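PDB 4MAD: beta-galactosidase from Bacillus circulans, which probably hydrolyses terminal non-reducing beta-D-galactose residues from beta-D-galactosides, as a member of glycosyl hydrolase family 35. Local coordinates for residues K537-R549 with L559-I573. Residues are numbered along the deposited sequence; the frame is centred on the assembly and turned at random.
Sequences KGVVFVNGHHLGR and LYVPAPFLQEGENEI
His545 and Phe565 form an offset stack, their planes only 4° apart and their centroids 4.0 Å from each other. The same ring face of Phe565 receives a CH-pi contact, His545 CB standing 3.6 Å from its centroid, while Leu547 CD2 meets the ring edge at Phe565 CD2, 3.7 Å away. His545 CG lies beside its own backbone N (chi1 -66°), which sets the imidazole over the CD1 side of the Phe565 ring, with CB over the ring centre. Replacing Phe565 by an alanine is likely to leave the His545 ring without its stacking partner and open a gap beside Leu547 CD2.

Apolar packing continues inward: Leu559 CD1 touches both Val540 CG2 and Leu547 CB, each at 3.9 Å, and Val542 CG1 lies 3.9 Å from Leu566 CD2.

The direct hydrogen bond is Asn543 N to Glu572 O (3.0 Å, 173° at the hydrogen), next to the antiparallel non-hydrogen-bonded pair Val542–Ile573. One water bridges Gly544 N to Glu572 O and OE1; another joins Leu547 O to Tyr560 O.

Strand 537-542 of the hairpin, whose turn Val542-His545 is type I', thus pairs antiparallel with 569-577. Outer hairpin strand 545-551 comes alongside 558-561, the other outermost strand of the same antiparallel sheet in the galactose-binding domain, with water and inward-pointing side chains between them; Ile530 of strand 528-531 also meets Val540 and Leu547.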
loop_
_atom_site.group_PDB
_atom_site.type_symbol
_atom_site.label_atom_id
_atom_site.label_comp_id
_atom_site.label_asym_id
_atom_site.label_seq_id
_atom_site.Cartn_x
_atom_site.Cartn_y
_atom_site.Cartn_z
ATOM N N LYS A 537 -15.219 9.924 -8.566
ATOM C CA LYS A 537 -14.550 9.111 -7.595
ATOM C C LYS A 537 -15.083 7.708 -7.575
ATOM O O LYS A 537 -16.259 7.500 -7.648
ATOM C CB LYS A 537 -14.645 9.720 -6.233
ATOM C CG LYS A 537 -13.802 9.036 -5.172
ATOM C CD LYS A 537 -13.753 9.800 -3.903
ATOM C CE LYS A 537 -12.583 9.453 -3.033
ATOM N NZ LYS A 537 -12.512 8.080 -2.692
ATOM N N GLY A 538 -14.178 6.770 -7.450
ATOM C CA GLY A 538 -14.572 5.388 -7.421
ATOM C C GLY A 538 -13.485 4.370 -7.540
ATOM O O GLY A 538 -12.416 4.626 -7.166
ATOM N N VAL A 539 -13.854 3.194 -7.989
ATOM C CA VAL A 539 -12.954 2.098 -8.240
ATOM C C VAL A 539 -13.332 1.378 -9.540
ATOM O O VAL A 539 -14.394 1.542 -10.037
ATOM C CB VAL A 539 -12.956 1.100 -7.096
ATOM C CG1 VAL A 539 -12.422 1.725 -5.852
ATOM C CG2 VAL A 539 -14.305 0.548 -6.880
ATOM N N VAL A 540 -12.415 0.581 -10.046
ATOM C CA VAL A 540 -12.655 -0.187 -11.240
ATOM C C VAL A 540 -12.211 -1.647 -11.116
ATOM O O VAL A 540 -11.218 -1.918 -10.546
ATOM C CB VAL A 540 -11.956 0.496 -12.415
ATOM C CG1 VAL A 540 -12.228 -0.211 -13.671
ATOM C CG2 VAL A 540 -12.448 1.893 -12.479
ATOM N N PHE A 541 -12.974 -2.541 -11.736
ATOM C CA PHE A 541 -12.695 -3.968 -11.775
ATOM C C PHE A 541 -12.531 -4.397 -13.218
ATOM O O PHE A 541 -13.260 -3.983 -14.034
ATOM C CB PHE A 541 -13.796 -4.800 -11.076
ATOM C CG PHE A 541 -14.027 -4.403 -9.648
ATOM C CD1 PHE A 541 -13.468 -5.112 -8.631
ATOM C CD2 PHE A 541 -14.742 -3.279 -9.345
ATOM C CE1 PHE A 541 -13.654 -4.714 -7.340
ATOM C CE2 PHE A 541 -14.920 -2.910 -8.051
ATOM C CZ PHE A 541 -14.365 -3.602 -7.079
ATOM N N VAL A 542 -11.542 -5.204 -13.516
ATOM C CA VAL A 542 -11.398 -5.751 -14.847
ATOM C C VAL A 542 -11.374 -7.270 -14.724
ATOM O O VAL A 542 -10.589 -7.789 -14.063
ATOM C CB VAL A 542 -10.125 -5.225 -15.513
ATOM C CG1 VAL A 542 -9.812 -5.941 -16.816
ATOM C CG2 VAL A 542 -10.246 -3.746 -15.668
ATOM N N ASN A 543 -12.363 -7.926 -15.258
ATOM C CA ASN A 543 -12.448 -9.343 -15.081
ATOM C C ASN A 543 -12.361 -9.718 -13.608
ATOM O O ASN A 543 -11.835 -10.726 -13.272
ATOM C CB ASN A 543 -11.425 -10.093 -15.922
ATOM C CG ASN A 543 -11.641 -9.884 -17.414
ATOM O OD1 ASN A 543 -10.744 -9.572 -18.099
ATOM N ND2 ASN A 543 -12.837 -9.979 -17.858
ATOM N N GLY A 544 -12.914 -8.880 -12.756
ATOM C CA GLY A 544 -12.921 -9.140 -11.335
ATOM C C GLY A 544 -11.694 -8.669 -10.587
ATOM O O GLY A 544 -11.667 -8.696 -9.400
ATOM N N HIS A 545 -10.734 -8.154 -11.325
ATOM C CA HIS A 545 -9.506 -7.683 -10.762
ATOM C C HIS A 545 -9.683 -6.229 -10.362
ATOM O O HIS A 545 -9.953 -5.422 -11.159
ATOM C CB HIS A 545 -8.405 -7.779 -11.755
ATOM C CG HIS A 545 -8.044 -9.174 -12.129
ATOM N ND1 HIS A 545 -7.349 -10.004 -11.302
ATOM C CD2 HIS A 545 -8.282 -9.875 -13.247
ATOM C CE1 HIS A 545 -7.165 -11.159 -11.899
ATOM N NE2 HIS A 545 -7.742 -11.109 -13.074
ATOM N N HIS A 546 -9.457 -5.956 -9.098
ATOM C CA HIS A 546 -9.683 -4.624 -8.553
ATOM C C HIS A 546 -8.447 -3.767 -8.834
ATOM O O HIS A 546 -7.446 -3.972 -8.277
ATOM C CB HIS A 546 -9.922 -4.704 -7.039
ATOM C CG HIS A 546 -10.243 -3.389 -6.412
ATOM N ND1 HIS A 546 -10.840 -3.262 -5.186
ATOM C CD2 HIS A 546 -10.091 -2.141 -6.881
ATOM C CE1 HIS A 546 -11.014 -1.987 -4.918
ATOM N NE2 HIS A 546 -10.576 -1.289 -5.942
ATOM N N LEU A 547 -8.588 -2.836 -9.742
ATOM C CA LEU A 547 -7.508 -1.975 -10.162
ATOM C C LEU A 547 -7.008 -1.010 -9.117
ATOM O O LEU A 547 -5.920 -0.567 -9.198
ATOM C CB LEU A 547 -7.888 -1.177 -11.388
ATOM C CG LEU A 547 -8.189 -1.930 -12.672
ATOM C CD1 LEU A 547 -8.388 -0.995 -13.776
ATOM C CD2 LEU A 547 -7.179 -2.973 -13.011
ATOM N N GLY A 548 -7.886 -0.610 -8.235
ATOM C CA GLY A 548 -7.612 0.506 -7.379
ATOM C C GLY A 548 -8.641 1.593 -7.454
ATOM O O GLY A 548 -9.677 1.390 -7.960
ATOM N N ARG A 549 -8.323 2.727 -6.888
ATOM C CA ARG A 549 -9.195 3.863 -6.848
ATOM C C ARG A 549 -8.827 4.949 -7.857
ATOM O O ARG A 549 -7.691 5.044 -8.263
ATOM C CB ARG A 549 -9.151 4.514 -5.470
ATOM C CG ARG A 549 -9.202 3.542 -4.269
ATOM C CD ARG A 549 -9.213 4.291 -2.961
ATOM N NE ARG A 549 -8.588 3.578 -1.886
ATOM C CZ ARG A 549 -9.204 3.138 -0.804
ATOM N NH1 ARG A 549 -10.484 3.334 -0.665
ATOM N NH2 ARG A 549 -8.564 2.491 0.131
ATOM N N LEU A 559 -5.796 4.540 -14.562
ATOM C CA LEU A 559 -5.508 3.338 -13.840
ATOM C C LEU A 559 -4.824 2.342 -14.774
ATOM O O LEU A 559 -5.341 2.058 -15.755
ATOM C CB LEU A 559 -6.766 2.673 -13.252
ATOM C CG LEU A 559 -7.409 3.249 -12.002
ATOM C CD1 LEU A 559 -8.744 2.626 -11.606
ATOM C CD2 LEU A 559 -6.478 3.309 -10.881
ATOM N N TYR A 560 -3.700 1.815 -14.349
ATOM C CA TYR A 560 -2.962 0.812 -15.076
ATOM C C TYR A 560 -3.674 -0.501 -15.030
ATOM O O TYR A 560 -4.054 -0.952 -14.020
ATOM C CB TYR A 560 -1.546 0.717 -14.531
ATOM C CG TYR A 560 -0.677 -0.471 -14.854
ATOM C CD1 TYR A 560 -0.388 -0.830 -16.128
ATOM C CD2 TYR A 560 -0.110 -1.178 -13.858
ATOM C CE1 TYR A 560 0.399 -1.860 -16.380
ATOM C CE2 TYR A 560 0.665 -2.223 -14.093
ATOM C CZ TYR A 560 0.933 -2.561 -15.373
ATOM O OH TYR A 560 1.717 -3.612 -15.592
ATOM N N VAL A 561 -3.798 -1.082 -16.202
ATOM C CA VAL A 561 -4.301 -2.396 -16.389
ATOM C C VAL A 561 -3.216 -3.339 -16.917
ATOM O O VAL A 561 -2.916 -3.317 -18.047
ATOM C CB VAL A 561 -5.419 -2.375 -17.417
ATOM C CG1 VAL A 561 -6.043 -3.709 -17.541
ATOM C CG2 VAL A 561 -6.407 -1.329 -17.136
ATOM N N PRO A 562 -2.678 -4.185 -16.085
ATOM C CA PRO A 562 -1.727 -5.171 -16.540
ATOM C C PRO A 562 -2.356 -6.155 -17.525
ATOM O O PRO A 562 -3.440 -6.575 -17.326
ATOM C CB PRO A 562 -1.353 -5.907 -15.255
ATOM C CG PRO A 562 -1.697 -5.031 -14.211
ATOM C CD PRO A 562 -2.850 -4.259 -14.644
ATOM N N ALA A 563 -1.599 -6.591 -18.508
ATOM C CA ALA A 563 -2.175 -7.461 -19.500
ATOM C C ALA A 563 -2.797 -8.732 -18.914
ATOM O O ALA A 563 -3.779 -9.197 -19.421
ATOM C CB ALA A 563 -1.171 -7.813 -20.495
ATOM N N PRO A 564 -2.231 -9.282 -17.861
ATOM C CA PRO A 564 -2.731 -10.549 -17.314
ATOM C C PRO A 564 -4.152 -10.495 -16.803
ATOM O O PRO A 564 -4.766 -11.496 -16.674
ATOM C CB PRO A 564 -1.776 -10.823 -16.201
ATOM C CG PRO A 564 -0.497 -10.301 -16.721
ATOM C CD PRO A 564 -0.872 -9.026 -17.384
ATOM N N PHE A 565 -4.602 -9.305 -16.457
ATOM C CA PHE A 565 -5.948 -9.046 -16.066
ATOM C C PHE A 565 -6.953 -9.240 -17.237
ATOM O O PHE A 565 -8.091 -9.462 -17.029
ATOM C CB PHE A 565 -6.044 -7.654 -15.483
ATOM C CG PHE A 565 -5.463 -7.509 -14.081
ATOM C CD1 PHE A 565 -4.864 -8.545 -13.431
ATOM C CD2 PHE A 565 -5.531 -6.309 -13.433
ATOM C CE1 PHE A 565 -4.356 -8.376 -12.197
ATOM C CE2 PHE A 565 -5.048 -6.161 -12.216
ATOM C CZ PHE A 565 -4.443 -7.185 -11.596
ATOM N N LEU A 566 -6.476 -9.020 -18.446
ATOM C CA LEU A 566 -7.206 -9.168 -19.694
ATOM C C LEU A 566 -7.168 -10.580 -20.330
ATOM O O LEU A 566 -6.343 -11.379 -20.010
ATOM C CB LEU A 566 -6.698 -8.169 -20.725
ATOM C CG LEU A 566 -6.854 -6.670 -20.453
ATOM C CD1 LEU A 566 -6.171 -5.773 -21.422
ATOM C CD2 LEU A 566 -8.264 -6.339 -20.329
ATOM N N GLN A 567 -8.124 -10.816 -21.207
ATOM C CA GLN A 567 -8.192 -12.024 -21.984
ATOM C C GLN A 567 -8.670 -11.739 -23.383
ATOM O O GLN A 567 -9.311 -10.755 -23.647
ATOM C CB GLN A 567 -9.070 -13.063 -21.331
ATOM C CG GLN A 567 -10.520 -12.742 -21.313
ATOM C CD GLN A 567 -11.258 -13.628 -20.338
ATOM O OE1 GLN A 567 -10.925 -13.668 -19.178
ATOM N NE2 GLN A 567 -12.222 -14.342 -20.805
ATOM N N GLU A 568 -8.317 -12.627 -24.290
ATOM C CA GLU A 568 -8.779 -12.478 -25.647
ATOM C C GLU A 568 -10.249 -12.606 -25.661
ATOM O O GLU A 568 -10.771 -13.440 -25.037
ATOM C CB GLU A 568 -8.169 -13.536 -26.559
ATOM C CG GLU A 568 -6.864 -13.064 -27.140
ATOM C CD GLU A 568 -5.970 -14.174 -27.665
ATOM O OE1 GLU A 568 -6.489 -15.226 -28.059
ATOM O OE2 GLU A 568 -4.745 -13.961 -27.688
ATOM N N GLY A 569 -10.907 -11.796 -26.443
ATOM C CA GLY A 569 -12.351 -11.834 -26.438
ATOM C C GLY A 569 -12.982 -10.765 -25.594
ATOM O O GLY A 569 -12.460 -9.707 -25.495
ATOM N N GLU A 570 -14.130 -11.065 -25.022
ATOM C CA GLU A 570 -14.831 -10.121 -24.209
ATOM C C GLU A 570 -14.281 -10.065 -22.806
ATOM O O GLU A 570 -13.911 -11.045 -22.266
ATOM C CB GLU A 570 -16.297 -10.476 -24.187
ATOM C CG GLU A 570 -16.914 -10.370 -25.521
ATOM C CD GLU A 570 -18.377 -10.593 -25.473
ATOM O OE1 GLU A 570 -18.888 -11.200 -24.524
ATOM O OE2 GLU A 570 -19.013 -10.143 -26.414
ATOM N N ASN A 571 -14.259 -8.872 -22.245
ATOM C CA ASN A 571 -13.706 -8.620 -20.944
ATOM C C ASN A 571 -14.717 -7.810 -20.184
ATOM O O ASN A 571 -15.304 -6.946 -20.734
ATOM C CB ASN A 571 -12.410 -7.817 -21.068
ATOM C CG ASN A 571 -11.247 -8.637 -21.628
ATOM O OD1 ASN A 571 -10.458 -9.172 -20.924
ATOM N ND2 ASN A 571 -11.167 -8.697 -22.928
ATOM N N GLU A 572 -14.889 -8.102 -18.911
ATOM C CA GLU A 572 -15.884 -7.437 -18.152
ATOM C C GLU A 572 -15.303 -6.225 -17.422
ATOM O O GLU A 572 -14.477 -6.366 -16.621
ATOM C CB GLU A 572 -16.471 -8.430 -17.164
ATOM C CG GLU A 572 -17.317 -7.848 -16.154
ATOM C CD GLU A 572 -17.685 -8.855 -15.044
ATOM O OE1 GLU A 572 -17.035 -8.866 -13.989
ATOM O OE2 GLU A 572 -18.609 -9.635 -15.287
ATOM N N ILE A 573 -15.786 -5.046 -17.753
ATOM C CA ILE A 573 -15.373 -3.853 -17.082
ATOM C C ILE A 573 -16.474 -3.364 -16.184
ATOM O O ILE A 573 -17.520 -3.061 -16.624
ATOM C CB ILE A 573 -15.122 -2.742 -18.062
ATOM C CG1 ILE A 573 -14.150 -3.184 -19.153
ATOM C CG2 ILE A 573 -14.588 -1.605 -17.362
ATOM C CD1 ILE A 573 -12.944 -3.795 -18.700
HETATM O O HOH W 1 -15.111 -6.912 -13.542
HETATM O O HOH W 2 -4.142 0.248 -11.444
#